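PDB 1FBN: MJ fibrillarin homologue, which probably transfers the methyl group of S-adenosyl-L-methionine to ribose 2'-hydroxyls of rRNA and tRNA at sites chosen by a guide RNA. Local coordinates for residues Ile4-Ile9 / Tyr14-Gly19; Lys23-Lys28 / Lys58-Ile63; Ile125-Asp130 / Ala138-Lys143. All coordinates share one frame; numbering follows the deposited sequence.

Contact 1 (Ile4-Ile9 / Tyr14-Gly19)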
loop_
_atom_site.group_PDB
_atom_site.type_symbol
_atom_site.label_atom_id
_atom_site.label_comp_id
_atom_site.label_asym_id
_atom_site.label_seq_id
_atom_site.Cartn_x
_atom_site.Cartn_y
_atom_site.Cartn_z
ATOM N N ILE A 4 25.121 12.502 -6.367
ATOM C CA ILE A 4 24.025 11.584 -6.072
ATOM C C ILE A 4 23.655 11.784 -4.607
ATOM O O ILE A 4 24.524 12.019 -3.766
ATOM C CB ILE A 4 24.437 10.111 -6.310
ATOM C CG1 ILE A 4 24.732 9.886 -7.792
ATOM C CG2 ILE A 4 23.344 9.159 -5.829
ATOM C CD1 ILE A 4 25.202 8.483 -8.124
ATOM N N LYS A 5 22.366 11.695 -4.303
ATOM C CA LYS A 5 21.909 11.881 -2.936
ATOM C C LYS A 5 20.729 10.979 -2.594
ATOM O O LYS A 5 19.707 10.988 -3.286
ATOM C CB LYS A 5 21.516 13.344 -2.712
ATOM C CG LYS A 5 21.234 13.705 -1.259
ATOM C CD LYS A 5 20.704 15.130 -1.146
ATOM C CE LYS A 5 20.784 15.658 0.279
ATOM N NZ LYS A 5 20.035 14.814 1.241
ATOM N N ILE A 6 20.894 10.175 -1.547
ATOM C CA ILE A 6 19.836 9.290 -1.076
ATOM C C ILE A 6 19.484 9.744 0.339
ATOM O O ILE A 6 20.290 9.594 1.261
ATOM C CB ILE A 6 20.277 7.804 -1.041
ATOM C CG1 ILE A 6 20.606 7.311 -2.452
ATOM C CG2 ILE A 6 19.170 6.943 -0.435
ATOM C CD1 ILE A 6 20.937 5.834 -2.528
ATOM N N LYS A 7 18.312 10.352 0.502
ATOM C CA LYS A 7 17.899 10.812 1.820
ATOM C C LYS A 7 16.586 10.198 2.265
ATOM O O LYS A 7 15.699 9.920 1.453
ATOM C CB LYS A 7 17.820 12.343 1.892
ATOM C CG LYS A 7 16.607 12.993 1.237
ATOM C CD LYS A 7 16.332 14.343 1.903
ATOM C CE LYS A 7 15.118 15.065 1.329
ATOM N NZ LYS A 7 15.439 15.797 0.075
ATOM N N GLU A 8 16.475 9.988 3.569
ATOM C CA GLU A 8 15.274 9.410 4.139
ATOM C C GLU A 8 14.118 10.397 4.140
ATOM O O GLU A 8 14.290 11.571 4.488
ATOM C CB GLU A 8 15.543 8.944 5.567
ATOM C CG GLU A 8 14.318 8.381 6.272
ATOM C CD GLU A 8 14.622 7.838 7.654
ATOM O OE1 GLU A 8 15.729 8.091 8.179
ATOM O OE2 GLU A 8 13.746 7.151 8.220
ATOM N N ILE A 9 12.962 9.923 3.683
ATOM C CA ILE A 9 11.734 10.710 3.672
ATOM C C ILE A 9 10.742 9.897 4.494
ATOM O O ILE A 9 10.917 8.687 4.641
ATOM C CB ILE A 9 11.191 10.961 2.243
ATOM C CG1 ILE A 9 11.090 9.654 1.458
ATOM C CG2 ILE A 9 12.067 11.983 1.523
ATOM C CD1 ILE A 9 10.484 9.822 0.079
ATOM N N TYR A 14 13.145 6.067 1.169
ATOM C CA TYR A 14 14.254 6.885 0.693
ATOM C C TYR A 14 14.072 7.561 -0.650
ATOM O O TYR A 14 13.584 6.959 -1.607
ATOM C CB TYR A 14 15.549 6.051 0.703
ATOM C CG TYR A 14 15.817 5.453 2.064
ATOM C CD1 TYR A 14 15.248 4.235 2.430
ATOM C CD2 TYR A 14 16.513 6.171 3.036
ATOM C CE1 TYR A 14 15.345 3.754 3.729
ATOM C CE2 TYR A 14 16.617 5.696 4.341
ATOM C CZ TYR A 14 16.023 4.490 4.681
ATOM O OH TYR A 14 16.074 4.038 5.976
ATOM N N GLU A 15 14.438 8.839 -0.696
ATOM C CA GLU A 15 14.374 9.617 -1.924
ATOM C C GLU A 15 15.715 9.448 -2.618
ATOM O O GLU A 15 16.763 9.641 -2.000
ATOM C CB GLU A 15 14.160 11.091 -1.615
ATOM C CG GLU A 15 14.086 11.954 -2.844
ATOM C CD GLU A 15 13.944 13.411 -2.494
ATOM O OE1 GLU A 15 14.979 14.048 -2.217
ATOM O OE2 GLU A 15 12.801 13.913 -2.479
ATOM N N VAL A 16 15.681 9.064 -3.891
ATOM C CA VAL A 16 16.899 8.865 -4.663
ATOM C C VAL A 16 17.037 9.919 -5.759
ATOM O O VAL A 16 16.233 9.965 -6.696
ATOM C CB VAL A 16 16.937 7.461 -5.301
ATOM C CG1 VAL A 16 18.224 7.284 -6.089
ATOM C CG2 VAL A 16 16.812 6.384 -4.230
ATOM N N ASP A 17 18.040 10.782 -5.614
ATOM C CA ASP A 17 18.314 11.832 -6.592
ATOM C C ASP A 17 19.645 11.533 -7.288
ATOM O O ASP A 17 20.720 11.695 -6.705
ATOM C CB ASP A 17 18.349 13.209 -5.910
ATOM C CG ASP A 17 18.704 14.344 -6.875
ATOM O OD1 ASP A 17 18.196 14.367 -8.019
ATOM O OD2 ASP A 17 19.496 15.223 -6.480
ATOM N N LEU A 18 19.558 11.051 -8.526
ATOM C CA LEU A 18 20.741 10.722 -9.313
ATOM C C LEU A 18 21.308 11.953 -10.020
ATOM O O LEU A 18 22.328 11.868 -10.704
ATOM C CB LEU A 18 20.415 9.625 -10.331
ATOM C CG LEU A 18 19.920 8.292 -9.761
ATOM C CD1 LEU A 18 19.696 7.299 -10.889
ATOM C CD2 LEU A 18 20.926 7.731 -8.758
ATOM N N GLY A 19 20.637 13.092 -9.844
ATOM C CA GLY A 19 21.077 14.338 -10.451
ATOM C C GLY A 19 20.629 14.575 -11.885
ATOM O O GLY A 19 21.221 15.393 -12.591
HETATM O O HOH W 1 17.899 13.062 -2.512
#
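The phenol ring of Tyr14 lies obliquely against the backbone and CB of Glu8: Tyr14 CE2 comes to 3.6 Å from Glu8 CB, and Glu8 OE2 accepts a hydrogen bond from Asn12 N in the turn. Ile6 crosses the root of the same tyrosine at about a right angle, its CG2 3.9 Å from Tyr14 CB. The Tyr14 ring also packs edge-to-face with that of Tyr49. The other flat group, the Glu15 carboxylate, stands on the Lys5 and Lys7 side of the sheet. Lys7 NZ forms a salt bridge with Glu15 OE1 at 2.9 Å, arriving 36° above the carboxylate plane. Lys7 CG sits between its backbone N and carbonyl carbon (chi1 76°), and the bend at chi4 brings NZ to Glu15 OE1, the two chains lying alongside and pointing the same way. A water donates to both Glu15 OE1 and Lys5 O, so Glu15 OE1 takes two donors, the ammonium and the water. A leucine in place of Glu15 would probably leave the Lys7 ammonium without its carboxylate mate and take from the water one of its two acceptors. Beneath the side chains, paired backbone bonds join Lys5 with Asp17 and Lys7 with Glu15, the shortest running from Glu15 N to Lys7 O at 2.7 Å. Ile6 with Val16, between these two pairs, and Glu8 with Tyr14, at the turn end, are non-hydrogen-bonded pairs. The result is an antiparallel beta hairpin, its strand directions 157° apart. Strand 5-9 is outermost in the five-stranded antiparallel sheet within this chain; strand 13-17 bonds onward to strand 25-28, while Ile6 and Val16 both rest on Ile42 of strand 41-44.

Contact 2 (Lys23-Lys28 / Lys58-Ile63); sequences KRIATK and KLAAAI
Ile25 meets Ala60 and Ile63 through a single methyl, CD1, and the whole contact is apolar. That methyl stands 3.9 Å from Ala60 CA and 4.0 Å from Ala60 CB, lying against the helix surface at its small alanine. One turn further along, Ile63 comes toward the strand and meets the same methyl: Ile63 CB and CG2 are both 3.9 Å from Ile25 CD1, with Ile63 CD1 a little farther. The two isoleucines cross at a slant. Ile25 CG1 is wedged between its own backbone N and carbonyl carbon (chi1 60°), and the extended second torsion (174°) then carries CD1 outward to the helix. Ala60 and Ile63, three residues apart, lie on neighbouring turns, and the methyl touches both. Strand 25-28 is the middle strand of the N-terminal antiparallel sheet, whereas helix 58-64 packs on helix 87-95 and strand 220-227 of the Rossmann-like methyltransferase domain, with its seven-stranded mixed sheet; the contact therefore joins the small N-terminal domain to the methyltransferase domain. All three residues are buried, and Trp52 packs on both Ile25 and Ala60, while Ile63 also touches Ile13. Backbone bonds hold each side separately: in the helix, Ala62 N bonds to Lys58 O at 3.0 Å and Ile63 N to Leu59 O at 3.1 Å, and Ile25 bonds to Trp52, just past strand 47-51. Lys58, which takes no part in the apolar contact, forms a salt bridge with Asp150, one of the residues predicted to bind S-adenosyl-L-methionine. The side chain of Ala60 lies about 7 Å from that of Thr88, also predicted to bind the methyl donor.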
loop_
_atom_site.group_PDB
_atom_site.type_symbol
_atom_site.label_atom_id
_atom_site.label_comp_id
_atom_site.label_asym_id
_atom_site.label_seq_id
_atom_site.Cartn_x
_atom_site.Cartn_y
_atom_site.Cartn_z
ATOM N N LYS A 23 12.385 12.178 -10.388
ATOM C CA LYS A 23 12.062 11.805 -9.021
ATOM C C LYS A 23 12.113 10.288 -8.901
ATOM O O LYS A 23 11.572 9.569 -9.743
ATOM C CB LYS A 23 10.676 12.331 -8.634
ATOM C CG LYS A 23 10.573 13.850 -8.663
ATOM C CD LYS A 23 9.201 14.344 -8.217
ATOM C CE LYS A 23 9.144 15.876 -8.206
ATOM N NZ LYS A 23 7.816 16.421 -7.778
ATOM N N ARG A 24 12.793 9.809 -7.866
ATOM C CA ARG A 24 12.927 8.378 -7.622
ATOM C C ARG A 24 12.892 8.066 -6.132
ATOM O O ARG A 24 13.355 8.864 -5.319
ATOM C CB ARG A 24 14.238 7.873 -8.220
ATOM C CG ARG A 24 14.075 7.134 -9.523
ATOM C CD ARG A 24 15.415 6.756 -10.096
ATOM N NE ARG A 24 15.970 7.855 -10.869
ATOM C CZ ARG A 24 16.220 7.791 -12.170
ATOM N NH1 ARG A 24 15.974 6.676 -12.844
ATOM N NH2 ARG A 24 16.689 8.853 -12.801
ATOM N N ILE A 25 12.313 6.923 -5.775
ATOM C CA ILE A 25 12.240 6.509 -4.373
ATOM C C ILE A 25 12.626 5.049 -4.220
ATOM O O ILE A 25 12.580 4.278 -5.177
ATOM C CB ILE A 25 10.834 6.712 -3.749
ATOM C CG1 ILE A 25 9.790 5.890 -4.508
ATOM C CG2 ILE A 25 10.486 8.206 -3.676
ATOM C CD1 ILE A 25 8.418 5.919 -3.856
ATOM N N ALA A 26 12.974 4.664 -2.998
ATOM C CA ALA A 26 13.382 3.295 -2.730
ATOM C C ALA A 26 13.167 2.915 -1.273
ATOM O O ALA A 26 12.842 3.758 -0.434
ATOM C CB ALA A 26 14.858 3.117 -3.100
ATOM N N THR A 27 13.289 1.621 -0.996
ATOM C CA THR A 27 13.174 1.114 0.363
ATOM C C THR A 27 14.449 0.315 0.651
ATOM O O THR A 27 15.145 -0.128 -0.272
ATOM C CB THR A 27 11.919 0.222 0.572
ATOM O OG1 THR A 27 11.892 -0.821 -0.405
ATOM C CG2 THR A 27 10.644 1.046 0.472
ATOM N N LYS A 28 14.794 0.209 1.929
ATOM C CA LYS A 28 15.973 -0.531 2.352
ATOM C C LYS A 28 15.562 -2.005 2.472
ATOM O O LYS A 28 14.781 -2.375 3.351
ATOM C CB LYS A 28 16.459 0.023 3.689
ATOM C CG LYS A 28 17.809 -0.480 4.130
ATOM C CD LYS A 28 18.231 0.206 5.414
ATOM C CE LYS A 28 18.461 1.688 5.200
ATOM N NZ LYS A 28 18.890 2.358 6.458
ATOM N N LYS A 58 1.173 1.113 -7.003
ATOM C CA LYS A 58 0.297 2.266 -6.807
ATOM C C LYS A 58 0.712 3.134 -5.613
ATOM O O LYS A 58 0.482 4.348 -5.612
ATOM C CB LYS A 58 -1.160 1.817 -6.650
ATOM C CG LYS A 58 -1.739 1.128 -7.877
ATOM C CD LYS A 58 -3.217 0.813 -7.687
ATOM C CE LYS A 58 -3.729 -0.104 -8.782
ATOM N NZ LYS A 58 -3.037 -1.429 -8.737
ATOM N N LEU A 59 1.303 2.510 -4.593
ATOM C CA LEU A 59 1.756 3.242 -3.413
ATOM C C LEU A 59 2.962 4.110 -3.794
ATOM O O LEU A 59 3.051 5.272 -3.385
ATOM C CB LEU A 59 2.099 2.272 -2.278
ATOM C CG LEU A 59 2.514 2.889 -0.942
ATOM C CD1 LEU A 59 1.514 3.957 -0.513
ATOM C CD2 LEU A 59 2.628 1.800 0.112
ATOM N N ALA A 60 3.868 3.560 -4.605
ATOM C CA ALA A 60 5.033 4.318 -5.070
ATOM C C ALA A 60 4.545 5.476 -5.943
ATOM O O ALA A 60 5.062 6.588 -5.859
ATOM C CB ALA A 60 5.972 3.428 -5.865
ATOM N N ALA A 61 3.536 5.206 -6.770
ATOM C CA ALA A 61 2.953 6.213 -7.652
ATOM C C ALA A 61 2.376 7.372 -6.841
ATOM O O ALA A 61 2.550 8.537 -7.202
ATOM C CB ALA A 61 1.870 5.586 -8.522
ATOM N N ALA A 62 1.700 7.038 -5.740
ATOM C CA ALA A 62 1.093 8.031 -4.862
ATOM C C ALA A 62 2.164 8.918 -4.240
ATOM O O ALA A 62 2.002 10.136 -4.176
ATOM C CB ALA A 62 0.262 7.353 -3.779
ATOM N N ILE A 63 3.257 8.304 -3.790
ATOM C CA ILE A 63 4.356 9.055 -3.190
ATOM C C ILE A 63 5.010 9.957 -4.242
ATOM O O ILE A 63 5.227 11.142 -3.994
ATOM C CB ILE A 63 5.413 8.114 -2.555
ATOM C CG1 ILE A 63 4.798 7.360 -1.372
ATOM C CG2 ILE A 63 6.619 8.913 -2.073
ATOM C CD1 ILE A 63 5.700 6.298 -0.779
#

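Contact 3 (Ile125-Asp130 / Ala138-Lys143); sequences IPILGD and ANIVEK
Ile127 CD1 is the methyl that meets both partners in the loop, touching Val141 CG2 at 3.5 Å and Ile140 CG2 at 3.9 Å. The first distance is shorter than usual for two carbons, so the packing is tight at this point. Ile127 and Ile140 run alongside in opposite senses, each presenting a methyl, whereas Val141 comes in obliquely. Ile127 has CG1 opposite its carbonyl carbon (chi1 -61°) and an extended second torsion of 170°, which sends CD1 out toward the loop. In Val141 the branch that touches is CG2, beside the backbone N; CG1 is the branch anti to that N.

Further out, strand 124-128 is held by backbone bonds to strand 100-105: Ile127 pairs with Ala103 and Glu105, and its side chain rests on Ile104. Val141 also touches Tyr102 of that strand and Phe167 of helix 156-167. Strand 124-128 is outermost in the seven-stranded sheet of the Rossmann-like methyltransferase fold, and the contact folds the loop that leads to strand 144-149 back against it. Just past the strand, after Gly129, comes Asp130, predicted to bind S-adenosyl-L-methionine, whose OD1 bonds to Asn132 N. Glu105, another predicted ligand of the methyl donor, has its side chain about 7 Å from that of Ile127.

Methyl against methyl gives the contact shape without direction: Ile127 and Val141 are buried, Ile140 is exposed, and the loop is held to the strand here by close fit and burial of apolar surface rather than by polar bonds.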
loop_
_atom_site.group_PDB
_atom_site.type_symbol
_atom_site.label_atom_id
_atom_site.label_comp_id
_atom_site.label_asym_id
_atom_site.label_seq_id
_atom_site.Cartn_x
_atom_site.Cartn_y
_atom_site.Cartn_z
ATOM N N ILE A 125 2.696 -11.987 6.698
ATOM C CA ILE A 125 1.887 -13.134 7.096
ATOM C C ILE A 125 0.716 -13.354 6.141
ATOM O O ILE A 125 -0.249 -12.590 6.135
ATOM C CB ILE A 125 1.386 -12.966 8.548
ATOM C CG1 ILE A 125 2.588 -12.957 9.493
ATOM C CG2 ILE A 125 0.421 -14.079 8.925
ATOM C CD1 ILE A 125 2.236 -12.609 10.895
ATOM N N PRO A 126 0.809 -14.398 5.301
ATOM C CA PRO A 126 -0.213 -14.759 4.318
ATOM C C PRO A 126 -1.448 -15.340 4.976
ATOM O O PRO A 126 -1.349 -16.154 5.894
ATOM C CB PRO A 126 0.493 -15.817 3.478
ATOM C CG PRO A 126 1.349 -16.513 4.483
ATOM C CD PRO A 126 1.936 -15.349 5.250
ATOM N N ILE A 127 -2.611 -14.896 4.514
ATOM C CA ILE A 127 -3.886 -15.372 5.032
ATOM C C ILE A 127 -4.842 -15.578 3.863
ATOM O O ILE A 127 -5.236 -14.615 3.202
ATOM C CB ILE A 127 -4.508 -14.364 6.025
ATOM C CG1 ILE A 127 -3.576 -14.168 7.225
ATOM C CG2 ILE A 127 -5.887 -14.847 6.474
ATOM C CD1 ILE A 127 -3.968 -13.026 8.131
ATOM N N LEU A 128 -5.167 -16.836 3.575
ATOM C CA LEU A 128 -6.089 -17.150 2.487
ATOM C C LEU A 128 -7.483 -16.795 2.989
ATOM O O LEU A 128 -7.986 -17.419 3.919
ATOM C CB LEU A 128 -6.016 -18.641 2.133
ATOM C CG LEU A 128 -6.586 -19.054 0.772
ATOM C CD1 LEU A 128 -5.654 -18.595 -0.331
ATOM C CD2 LEU A 128 -6.760 -20.564 0.710
ATOM N N GLY A 129 -8.085 -15.759 2.417
ATOM C CA GLY A 129 -9.406 -15.360 2.860
ATOM C C GLY A 129 -10.129 -14.423 1.923
ATOM O O GLY A 129 -9.630 -14.065 0.857
ATOM N N ASP A 130 -11.332 -14.044 2.331
ATOM C CA ASP A 130 -12.189 -13.146 1.570
ATOM C C ASP A 130 -12.284 -11.868 2.388
ATOM O O ASP A 130 -12.797 -11.884 3.505
ATOM C CB ASP A 130 -13.575 -13.793 1.411
ATOM C CG ASP A 130 -14.543 -12.962 0.575
ATOM O OD1 ASP A 130 -14.283 -11.767 0.312
ATOM O OD2 ASP A 130 -15.597 -13.518 0.194
ATOM N N ALA A 138 -10.389 -12.979 11.974
ATOM C CA ALA A 138 -10.275 -12.130 13.158
ATOM C C ALA A 138 -9.489 -12.754 14.318
ATOM O O ALA A 138 -9.041 -12.039 15.214
ATOM C CB ALA A 138 -11.655 -11.672 13.619
ATOM N N ASN A 139 -9.344 -14.078 14.320
ATOM C CA ASN A 139 -8.575 -14.746 15.372
ATOM C C ASN A 139 -7.092 -14.859 14.983
ATOM O O ASN A 139 -6.307 -15.499 15.686
ATOM C CB ASN A 139 -9.140 -16.138 15.688
ATOM C CG ASN A 139 -10.333 -16.098 16.641
ATOM O OD1 ASN A 139 -10.630 -15.073 17.254
ATOM N ND2 ASN A 139 -11.011 -17.228 16.779
ATOM N N ILE A 140 -6.718 -14.249 13.856
ATOM C CA ILE A 140 -5.332 -14.275 13.375
ATOM C C ILE A 140 -4.772 -12.856 13.313
ATOM O O ILE A 140 -3.662 -12.587 13.779
ATOM C CB ILE A 140 -5.222 -14.871 11.945
ATOM C CG1 ILE A 140 -5.903 -16.235 11.872
ATOM C CG2 ILE A 140 -3.753 -15.003 11.543
ATOM C CD1 ILE A 140 -5.979 -16.795 10.468
ATOM N N VAL A 141 -5.548 -11.960 12.708
ATOM C CA VAL A 141 -5.150 -10.571 12.548
ATOM C C VAL A 141 -5.390 -9.756 13.814
ATOM O O VAL A 141 -6.528 -9.570 14.243
ATOM C CB VAL A 141 -5.885 -9.904 11.345
ATOM C CG1 VAL A 141 -5.437 -8.455 11.172
ATOM C CG2 VAL A 141 -5.626 -10.685 10.067
ATOM N N GLU A 142 -4.300 -9.297 14.421
ATOM C CA GLU A 142 -4.378 -8.475 15.620
ATOM C C GLU A 142 -4.731 -7.056 15.193
ATOM O O GLU A 142 -4.671 -6.738 14.006
ATOM C CB GLU A 142 -3.032 -8.481 16.341
ATOM C CG GLU A 142 -2.496 -9.885 16.593
ATOM C CD GLU A 142 -1.682 -10.002 17.869
ATOM O OE1 GLU A 142 -1.650 -9.033 18.664
ATOM O OE2 GLU A 142 -1.091 -11.082 18.088
ATOM N N LYS A 143 -5.108 -6.204 16.144
ATOM C CA LYS A 143 -5.448 -4.822 15.810
ATOM C C LYS A 143 -4.298 -4.174 15.034
ATOM O O LYS A 143 -3.131 -4.285 15.418
ATOM C CB LYS A 143 -5.794 -4.024 17.068
ATOM C CG LYS A 143 -7.218 -4.260 17.587
ATOM C CD LYS A 143 -8.260 -3.871 16.538
ATOM C CE LYS A 143 -9.646 -3.621 17.126
ATOM N NZ LYS A 143 -10.288 -4.841 17.688
#

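From the N terminus, contact 1 closes first, a hairpin whose two segments are separated by only four residues, the turn and the start of strand 13-17. Contact 2 opens afterwards and spans 29 residues, bringing strand 25-28 of the N-terminal sheet to helix 58-64. Contact 3 closes a seven-residue loop much later in the chain. The three follow in series, and none nests in or crosses another. Contacts 1 and 2 adjoin: strands 13-17 and 25-28 are sheet neighbours, so the hairpin is tied through contact 2 to the helix. Contact 3 lies beyond the chain's centre, its own centre about 26 Å from that of contact 2, at the border of the methyltransferase sheet.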